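Side-chain contacts in N-acetylglucosamine-specific lectin (Saxidomus purpuratus, PDB 6A7T), which binds N-acetylglucosamine as a bivalve C-type lectin whose carbohydrate recognition does not depend on calcium: residues D50-T53 and F54-Q58; S79-S82 and A83-Y86; H140-C143 and V144-K147. One frame throughout, in Å; residues are numbered along the deposited sequence.

Interaction 1. Residues D50-T53 and F54-Q58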
ATOM      1  N   ASP A  50     -11.460  14.167 -19.983  1.00  8.66           N
ATOM      2  CA  ASP A  50     -11.335  15.245 -18.999  1.00  8.99           C
ATOM      3  C   ASP A  50     -11.034  14.710 -17.583  1.00  7.64           C
ATOM      4  O   ASP A  50     -10.362  15.407 -16.825  1.00  8.37           O
ATOM      5  CB  ASP A  50     -12.548  16.164 -18.963  1.00 10.65           C
ATOM      6  CG  ASP A  50     -12.609  17.058 -20.189  1.00 13.06           C
ATOM      7  OD1 ASP A  50     -11.576  17.194 -20.889  1.00 15.25           O
ATOM      8  OD2 ASP A  50     -13.695  17.669 -20.398  1.00 15.28           O
ATOM      9  N   SER A  51     -11.499  13.504 -17.290  1.00  7.35           N
ATOM     10  CA  SER A  51     -11.139  12.839 -16.000  1.00  6.76           C
ATOM     11  C   SER A  51      -9.654  12.500 -15.996  1.00  6.75           C
ATOM     12  O   SER A  51      -9.007  12.638 -14.945  1.00  5.92           O
ATOM     13  CB  SER A  51     -11.988  11.599 -15.750  1.00  6.95           C
ATOM     14  OG  SER A  51     -13.379  11.930 -15.736  1.00  8.15           O
ATOM     15  N   LYS A  52      -9.139  11.984 -17.105  1.00  6.61           N
ATOM     16  CA  LYS A  52      -7.710  11.674 -17.204  1.00  7.08           C
ATOM     17  C   LYS A  52      -6.869  12.933 -16.935  1.00  6.96           C
ATOM     18  O   LYS A  52      -5.926  12.900 -16.136  1.00  6.32           O
ATOM     19  CB  LYS A  52      -7.413  11.080 -18.570  1.00  8.16           C
ATOM     20  CG  LYS A  52      -5.984  10.626 -18.830  1.00  9.82           C
ATOM     21  CD  LYS A  52      -5.871  10.006 -20.186  1.00 12.73           C
ATOM     22  CE  LYS A  52      -4.531   9.383 -20.393  1.00 15.92           C
ATOM     23  NZ  LYS A  52      -3.524  10.439 -20.584  1.00 19.31           N
ATOM     24  N   THR A  53      -7.235  14.026 -17.595  1.00  7.89           N
ATOM     25  CA  THR A  53      -6.614  15.331 -17.420  1.00  9.17           C
ATOM     26  C   THR A  53      -6.681  15.787 -15.966  1.00  8.89           C
ATOM     27  O   THR A  53      -5.694  16.309 -15.384  1.00  9.91           O
ATOM     28  CB  THR A  53      -7.275  16.354 -18.357  1.00 10.51           C
ATOM     29  OG1 THR A  53      -6.944  15.879 -19.657  1.00 13.69           O
ATOM     30  CG2 THR A  53      -6.705  17.742 -18.155  1.00 13.51           C
ATOM     31  N   PHE A  54      -7.835  15.606 -15.355  1.00  7.92           N
ATOM     32  CA  PHE A  54      -8.050  16.054 -14.014  1.00  7.44           C
ATOM     33  C   PHE A  54      -7.145  15.293 -13.058  1.00  7.62           C
ATOM     34  O   PHE A  54      -6.483  15.913 -12.243  1.00  7.63           O
ATOM     35  CB  PHE A  54      -9.500  15.887 -13.578  1.00  8.46           C
ATOM     36  CG  PHE A  54      -9.675  16.135 -12.113  1.00  8.48           C
ATOM     37  CD1 PHE A  54      -9.494  17.412 -11.597  1.00  9.81           C
ATOM     38  CD2 PHE A  54      -9.939  15.094 -11.243  1.00  8.67           C
ATOM     39  CE1 PHE A  54      -9.609  17.636 -10.233  1.00 10.24           C
ATOM     40  CE2 PHE A  54     -10.042  15.327  -9.873  1.00  9.53           C
ATOM     41  CZ  PHE A  54      -9.910  16.599  -9.376  1.00 10.28           C
ATOM     42  N   CYS A  55      -7.082  13.968 -13.184  1.00  6.55           N
ATOM     43  CA  CYS A  55      -6.201  13.226 -12.296  1.00  6.92           C
ATOM     44  C   CYS A  55      -4.751  13.706 -12.472  1.00  7.15           C
ATOM     45  O   CYS A  55      -4.051  13.832 -11.488  1.00  6.35           O
ATOM     46  CB  CYS A  55      -6.345  11.727 -12.504  1.00  7.32           C
ATOM     47  SG  CYS A  55      -7.943  11.094 -11.982  1.00  7.94           S
ATOM     48  N   GLU A  56      -4.298  13.952 -13.727  1.00  7.26           N
ATOM     49  CA  GLU A  56      -2.952  14.475 -14.000  1.00  9.10           C
ATOM     50  C   GLU A  56      -2.730  15.789 -13.253  1.00  8.92           C
ATOM     51  O   GLU A  56      -1.627  15.999 -12.671  1.00 11.03           O
ATOM     52  CB  GLU A  56      -2.760  14.654 -15.501  1.00  9.84           C
ATOM     53  CG  GLU A  56      -2.636  13.322 -16.244  1.00 12.90           C
ATOM     54  CD  GLU A  56      -2.789  13.383 -17.769  1.00 15.10           C
ATOM     55  OE1 GLU A  56      -2.930  14.502 -18.333  1.00 19.04           O
ATOM     56  OE2 GLU A  56      -2.766  12.329 -18.383  1.00 18.01           O
ATOM     57  N   SER A  57      -3.742  16.667 -13.257  1.00  9.66           N
ATOM     58  CA  SER A  57      -3.673  17.984 -12.602  1.00  9.58           C
ATOM     59  C   SER A  57      -3.452  17.805 -11.090  1.00  9.85           C
ATOM     60  O   SER A  57      -2.900  18.746 -10.459  1.00 12.13           O
ATOM     61  CB  SER A  57      -4.904  18.795 -12.885  1.00  9.44           C
ATOM     62  OG  SER A  57      -5.959  18.504 -11.998  1.00 11.00           O
ATOM     63  N   GLN A  58      -3.809  16.633 -10.525  1.00  8.77           N
ATOM     64  CA  GLN A  58      -3.697  16.317  -9.067  1.00  8.88           C
ATOM     65  C   GLN A  58      -2.417  15.558  -8.755  1.00  8.25           C
ATOM     66  O   GLN A  58      -2.319  14.926  -7.671  1.00 10.20           O
ATOM     67  CB  GLN A  58      -4.941  15.592  -8.543  1.00  8.98           C
ATOM     68  CG  GLN A  58      -6.242  16.374  -8.829  1.00  9.73           C
ATOM     69  CD  GLN A  58      -6.208  17.760  -8.224  1.00 11.50           C
ATOM     70  OE1 GLN A  58      -6.131  18.788  -8.925  1.00 14.56           O
ATOM     71  NE2 GLN A  58      -6.153  17.781  -6.902  1.00 12.61           N
TER
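Lys-52 and Glu-56, one helical turn apart, join in a salt bridge in which NZ lies 3.0 Å from OE2 and meets that oxygen nearly along its C-O axis. The lysine leaves the backbone with CG anti to N and stays straight until chi4 (-73°), where it bends and carries NZ to the carboxylate. This is the loose, solvent side of the helix, with Thr-53 beside it turning OG1 back to the carbonyl of Glu-49.

The inner side is far more closely packed. Ser-51 is buried and ties its OG to Gly-47 O, while Cys-55, also buried, brings SG to 3.5 Å from Ser-51 O and forms a disulfide with Cys-152. Both side chains touch Leu-62. Phe-54 reaches Leu-40 and Cys-152, and Arg-46 makes a cation-pi contact with its ring.

Between the two sides run the i to i+4 backbone bonds, such as Cys-55 N to Ser-51 O at 2.9 Å. Near the helix end, Ser-57 OG donates to Phe-54 O (2.7 Å) in the carbonyl plane, on a lone pair. An amphipathic first helix, stapled by a disulfide to the last strand, is typical of the C-type lectin fold.

Interaction 2. Residues S79-S82 and A83-Y86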
ATOM      1  N   SER A  79     -19.290   0.934  -3.611  1.00 13.19           N
ATOM      2  CA  SER A  79     -20.536   0.166  -3.309  1.00 14.56           C
ATOM      3  C   SER A  79     -21.247   0.743  -2.074  1.00 16.43           C
ATOM      4  O   SER A  79     -22.437   0.431  -1.858  1.00 18.95           O
ATOM      5  CB  SER A  79     -20.262  -1.294  -3.137  1.00 14.76           C
ATOM      6  OG  SER A  79     -19.597  -1.537  -1.905  1.00 15.75           O
ATOM      7  N   ALA A  80     -20.560   1.575  -1.290  1.00 17.34           N
ATOM      8  CA  ALA A  80     -21.133   2.132  -0.016  1.00 17.27           C
ATOM      9  C   ALA A  80     -21.950   3.410  -0.275  1.00 19.64           C
ATOM     10  O   ALA A  80     -22.494   3.993   0.688  1.00 22.96           O
ATOM     11  CB  ALA A  80     -20.026   2.417   0.975  1.00 20.11           C
ATOM     12  N   GLN A  81     -21.996   3.907  -1.517  1.00 15.92           N
ATOM     13  CA  GLN A  81     -22.822   5.028  -1.913  1.00 16.21           C
ATOM     14  C   GLN A  81     -23.783   4.526  -2.998  1.00 17.34           C
ATOM     15  O   GLN A  81     -23.593   3.394  -3.551  1.00 18.52           O
ATOM     16  CB  GLN A  81     -22.010   6.247  -2.374  1.00 15.35           C
ATOM     17  CG  GLN A  81     -21.098   6.007  -3.573  1.00 14.55           C
ATOM     18  CD  GLN A  81     -21.860   6.068  -4.874  1.00 15.56           C
ATOM     19  OE1 GLN A  81     -22.486   7.070  -5.196  1.00 15.15           O
ATOM     20  NE2 GLN A  81     -21.779   5.008  -5.646  1.00 14.67           N
ATOM     21  N   SER A  82     -24.808   5.334  -3.295  1.00 20.13           N
ATOM     22  CA  SER A  82     -25.783   4.977  -4.354  1.00 21.88           C
ATOM     23  C   SER A  82     -26.178   6.178  -5.234  1.00 21.92           C
ATOM     24  O   SER A  82     -27.085   6.055  -6.020  1.00 26.41           O
ATOM     25  CB  SER A  82     -27.003   4.315  -3.761  1.00 27.50           C
ATOM     26  OG  SER A  82     -27.654   5.234  -2.898  1.00 31.06           O
ATOM     27  N   ALA A  83     -25.482   7.312  -5.152  1.00 22.30           N
ATOM     28  CA  ALA A  83     -25.736   8.448  -6.062  1.00 20.09           C
ATOM     29  C   ALA A  83     -25.245   8.118  -7.472  1.00 17.91           C
ATOM     30  O   ALA A  83     -25.833   8.525  -8.466  1.00 18.62           O
ATOM     31  CB  ALA A  83     -25.046   9.689  -5.582  1.00 20.84           C
ATOM     32  N   PHE A  84     -24.096   7.438  -7.540  1.00 14.76           N
ATOM     33  CA  PHE A  84     -23.442   7.168  -8.819  1.00 13.31           C
ATOM     34  C   PHE A  84     -23.426   5.675  -9.112  1.00 13.00           C
ATOM     35  O   PHE A  84     -23.161   4.869  -8.223  1.00 13.31           O
ATOM     36  CB  PHE A  84     -21.997   7.674  -8.790  1.00 12.99           C
ATOM     37  CG  PHE A  84     -21.899   9.158  -8.602  1.00 13.17           C
ATOM     38  CD1 PHE A  84     -22.344  10.031  -9.577  1.00 14.12           C
ATOM     39  CD2 PHE A  84     -21.431   9.676  -7.415  1.00 14.50           C
ATOM     40  CE1 PHE A  84     -22.272  11.397  -9.409  1.00 14.89           C
ATOM     41  CE2 PHE A  84     -21.408  11.041  -7.215  1.00 16.92           C
ATOM     42  CZ  PHE A  84     -21.824  11.900  -8.209  1.00 16.78           C
ATOM     43  N   HIS A  85     -23.639   5.316 -10.394  1.00 12.64           N
ATOM     44  CA  HIS A  85     -23.691   3.920 -10.811  1.00 13.76           C
ATOM     45  C   HIS A  85     -22.471   3.528 -11.657  1.00 11.92           C
ATOM     46  O   HIS A  85     -22.347   2.398 -12.045  1.00 10.88           O
ATOM     47  CB  HIS A  85     -25.004   3.630 -11.596  1.00 17.69           C
ATOM     48  CG  HIS A  85     -26.221   4.149 -10.888  1.00 24.31           C
ATOM     49  ND1 HIS A  85     -26.508   3.816  -9.563  1.00 26.80           N
ATOM     50  CD2 HIS A  85     -27.210   4.987 -11.291  1.00 26.83           C
ATOM     51  CE1 HIS A  85     -27.604   4.439  -9.176  1.00 27.23           C
ATOM     52  NE2 HIS A  85     -28.078   5.145 -10.224  1.00 28.64           N
ATOM     53  N   TYR A  86     -21.600   4.494 -11.981  1.00 11.22           N
ATOM     54  CA  TYR A  86     -20.346   4.172 -12.672  1.00 11.22           C
ATOM     55  C   TYR A  86     -19.309   5.238 -12.324  1.00  9.28           C
ATOM     56  O   TYR A  86     -19.658   6.354 -11.996  1.00 10.19           O
ATOM     57  CB  TYR A  86     -20.514   4.101 -14.195  1.00 12.38           C
ATOM     58  CG  TYR A  86     -20.818   5.398 -14.904  1.00 12.20           C
ATOM     59  CD1 TYR A  86     -22.098   5.926 -14.991  1.00 14.68           C
ATOM     60  CD2 TYR A  86     -19.814   6.079 -15.563  1.00 14.23           C
ATOM     61  CE1 TYR A  86     -22.351   7.123 -15.653  1.00 14.68           C
ATOM     62  CE2 TYR A  86     -20.056   7.262 -16.235  1.00 15.19           C
ATOM     63  CZ  TYR A  86     -21.325   7.795 -16.287  1.00 17.06           C
ATOM     64  OH  TYR A  86     -21.478   8.981 -16.969  1.00 19.93           O
TER
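Gln-81 meets Phe-84 with its side-chain amide, which takes both the N-H and the C=O of that one residue. Of the polar contacts, these two hydrogen bonds are the principal ones. Phe-84 N donates to Gln-81 OE1 at 2.9 Å, in the plane of the side-chain carbonyl and on a lone pair. In return Gln-81 NE2 donates to Phe-84 O, also at 2.9 Å, along a nearly straight path (176°) that lies in the amide plane. Together the two bonds fix the rotation of the amide. NE2 has a second acceptor in Ile-78 O, at the end of helix 68-78. The glutamine side chain folds back on itself: CG sits between the backbone N and the carbonyl carbon (chi1 60°), and a further bend at chi2 brings the amide alongside the backbone of Phe-84.

Among the van der Waals contacts, Gln-81 OE1 also lies 3.6 Å from Phe-84 CD2. The methyl CB of Ala-83 lies over one face of the same ring, offset toward its rim. Ser-82 O is approached by His-85 CE1 at 3.6 Å. Beyond residues 79-86, the Gln-81 side chain also touches Trp-135.

Residues 79-85 form the irregular link between helix 68-78 and strand 86-94, and backbone bonding of His-85 with Asn-129 is a further anchor. Here a side-chain amide does what a neighbouring backbone would do in a sheet, meeting the polar groups of Phe-84, which implies that one glutamine side chain does much to fix the path of the chain from 81 to 84.

Interaction 3. Residues H140-C143 and V144-K147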
ATOM      1  N   HIS A 140     -17.167   1.633 -22.457  1.00 11.53           N
ATOM      2  CA  HIS A 140     -18.040   2.630 -22.965  1.00 12.52           C
ATOM      3  C   HIS A 140     -17.334   3.277 -24.166  1.00 14.12           C
ATOM      4  O   HIS A 140     -16.163   3.630 -24.070  1.00 14.18           O
ATOM      5  CB  HIS A 140     -18.381   3.709 -21.912  1.00 12.46           C
ATOM      6  CG  HIS A 140     -19.377   4.717 -22.370  1.00 13.01           C
ATOM      7  ND1 HIS A 140     -20.727   4.394 -22.523  1.00 14.14           N
ATOM      8  CD2 HIS A 140     -19.298   6.049 -22.622  1.00 13.65           C
ATOM      9  CE1 HIS A 140     -21.401   5.471 -22.865  1.00 15.37           C
ATOM     10  NE2 HIS A 140     -20.548   6.498 -22.968  1.00 14.91           N
ATOM     11  N   GLN A 141     -18.058   3.446 -25.274  1.00 16.11           N
ATOM     12  CA  GLN A 141     -17.380   3.832 -26.520  1.00 17.09           C
ATOM     13  C   GLN A 141     -17.317   5.361 -26.704  1.00 17.77           C
ATOM     14  O   GLN A 141     -16.727   5.843 -27.683  1.00 22.66           O
ATOM     15  CB  GLN A 141     -18.034   3.031 -27.655  1.00 17.55           C
ATOM     16  CG  GLN A 141     -17.357   1.678 -27.860  1.00 19.22           C
ATOM     17  CD  GLN A 141     -17.592   0.673 -26.757  1.00 19.67           C
ATOM     18  OE1 GLN A 141     -18.672   0.581 -26.199  1.00 19.71           O
ATOM     19  NE2 GLN A 141     -16.602  -0.148 -26.477  1.00 19.74           N
ATOM     20  N   ASP A 142     -17.851   6.159 -25.790  1.00 14.80           N
ATOM     21  CA  ASP A 142     -17.689   7.576 -25.860  1.00 16.20           C
ATOM     22  C   ASP A 142     -16.771   8.069 -24.731  1.00 15.09           C
ATOM     23  O   ASP A 142     -17.201   8.259 -23.607  1.00 15.33           O
ATOM     24  CB  ASP A 142     -19.021   8.306 -25.777  1.00 17.25           C
ATOM     25  CG  ASP A 142     -18.884   9.806 -25.658  1.00 18.44           C
ATOM     26  OD1 ASP A 142     -17.790  10.367 -26.032  1.00 16.62           O
ATOM     27  OD2 ASP A 142     -19.847  10.412 -25.158  1.00 20.70           O
ATOM     28  N   CYS A 143     -15.519   8.307 -25.104  1.00 13.75           N
ATOM     29  CA  CYS A 143     -14.457   8.650 -24.120  1.00 13.58           C
ATOM     30  C   CYS A 143     -14.359  10.157 -23.929  1.00 13.52           C
ATOM     31  O   CYS A 143     -13.457  10.621 -23.200  1.00 12.20           O
ATOM     32  CB  CYS A 143     -13.138   8.043 -24.558  1.00 15.53           C
ATOM     33  SG  CYS A 143     -13.225   6.237 -24.525  1.00 23.01           S
ATOM     34  N   VAL A 144     -15.278  10.937 -24.514  1.00 11.42           N
ATOM     35  CA  VAL A 144     -15.205  12.358 -24.495  1.00 12.31           C
ATOM     36  C   VAL A 144     -16.412  12.971 -23.782  1.00 12.62           C
ATOM     37  O   VAL A 144     -16.263  13.814 -22.912  1.00 12.98           O
ATOM     38  CB  VAL A 144     -15.003  12.927 -25.915  1.00 13.56           C
ATOM     39  CG1 VAL A 144     -14.886  14.428 -25.887  1.00 13.93           C
ATOM     40  CG2 VAL A 144     -13.775  12.311 -26.584  1.00 15.26           C
ATOM     41  N   ASN A 145     -17.627  12.618 -24.227  1.00 13.25           N
ATOM     42  CA  ASN A 145     -18.799  13.405 -23.891  1.00 14.39           C
ATOM     43  C   ASN A 145     -19.762  12.709 -22.918  1.00 15.91           C
ATOM     44  O   ASN A 145     -20.923  13.175 -22.772  1.00 18.33           O
ATOM     45  CB  ASN A 145     -19.528  13.797 -25.186  1.00 15.12           C
ATOM     46  CG  ASN A 145     -18.678  14.722 -26.022  1.00 14.80           C
ATOM     47  OD1 ASN A 145     -18.390  14.415 -27.187  1.00 19.82           O
ATOM     48  ND2 ASN A 145     -18.219  15.810 -25.431  1.00 16.37           N
ATOM     49  N   THR A 146     -19.349  11.632 -22.263  1.00 13.63           N
ATOM     50  CA  THR A 146     -20.164  10.986 -21.250  1.00 14.22           C
ATOM     51  C   THR A 146     -19.566  11.300 -19.883  1.00 14.73           C
ATOM     52  O   THR A 146     -18.456  10.868 -19.579  1.00 15.61           O
ATOM     53  CB  THR A 146     -20.293   9.495 -21.497  1.00 14.35           C
ATOM     54  OG1 THR A 146     -20.774   9.300 -22.834  1.00 14.92           O
ATOM     55  CG2 THR A 146     -21.163   8.812 -20.460  1.00 14.40           C
ATOM     56  N   LYS A 147     -20.318  12.048 -19.082  1.00 14.70           N
ATOM     57  CA  LYS A 147     -19.747  12.743 -17.924  1.00 15.27           C
ATOM     58  C   LYS A 147     -20.080  11.937 -16.682  1.00 15.45           C
ATOM     59  O   LYS A 147     -21.237  11.802 -16.385  1.00 16.18           O
ATOM     60  CB  LYS A 147     -20.290  14.167 -17.764  1.00 16.21           C
ATOM     61  CG  LYS A 147     -19.816  15.162 -18.814  1.00 16.82           C
ATOM     62  CD  LYS A 147     -20.292  16.580 -18.524  1.00 20.31           C
ATOM     63  CE  LYS A 147     -19.997  17.542 -19.638  1.00 21.94           C
ATOM     64  NZ  LYS A 147     -20.646  18.847 -19.388  1.00 27.21           N
TER
HETATM   65  O   HOH W   1     -16.762  10.207 -21.604  1.00  9.67           O
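Thr-146 OG1 stands between His-140 and Asp-142, accepting from one and donating to the other. His-140 NE2 gives its N-H to the hydroxyl at 2.8 Å; the oxygen lies at the ring edge, 16° out of the imidazole plane. The hydroxyl donates to Asp-142 OD2 at 2.7 Å, arriving from above the carboxylate plane. Imidazole and threonine approach from opposite directions, and Thr-146 CB and CG2 also pack against NE2.

The other carboxylate oxygen serves the backbone. Asp-142 OD1 accepts from Val-144 N (3.0 Å) and Asn-145 N (2.9 Å), both from the same face of its plane; the asparagine bond is the straighter (173°) and comes in on the syn side, though tilted out of the carboxylate plane. With CG anti to the backbone N (chi1 172°), the aspartate sends its carboxylate across the bend it closes. The bond to the amide two residues on makes this an Asx turn, in the loop between strands 136-140 and 148-154 of the C-type lectin fold. Cys-143, within the turn, is fastened to Cys-124 by a disulfide. His-140 belongs to the N-acetylglucosamine site with nearby Asn-138, although no sugar is bound to this chain here. Thr-146 is thus a second-shell residue that probably helps to position the imidazole, and Asp-142 in turn holds its hydroxyl. Three donors on one carboxylate would be expected to stabilise its negative charge.

Water 1 bridges the backbone across the loop, donating to Asp-142 O (2.8 Å) and to Thr-146 O (2.7 Å); the latter carbonyl also receives a weak hydrogen bond from Trp-88 NE1.

How the interactions relate
The three contacts come in series along one C-type lectin domain: interaction 1 on helix 48-57, interaction 2 in the loop between helix 68-78 and strand 86-94, and interaction 3 in the loop leading into strand 148-154. Interactions 1 and 2 do not touch, their centres being about 21 Å apart. Interactions 1 and 3, about 15 Å between centres, do not touch either, but Cys-143 is backbone-bonded to Glu-49 of the same helix. Interactions 2 and 3, about 19 Å between centres, meet where Tyr-86 OH makes a weak hydrogen bond to Lys-147 O. Tyr-86 begins strand 86-94 and His-140 ends strand 136-140 of one antiparallel sheet, while strand 148-154 belongs to the other; interaction 3 includes part of the sugar site.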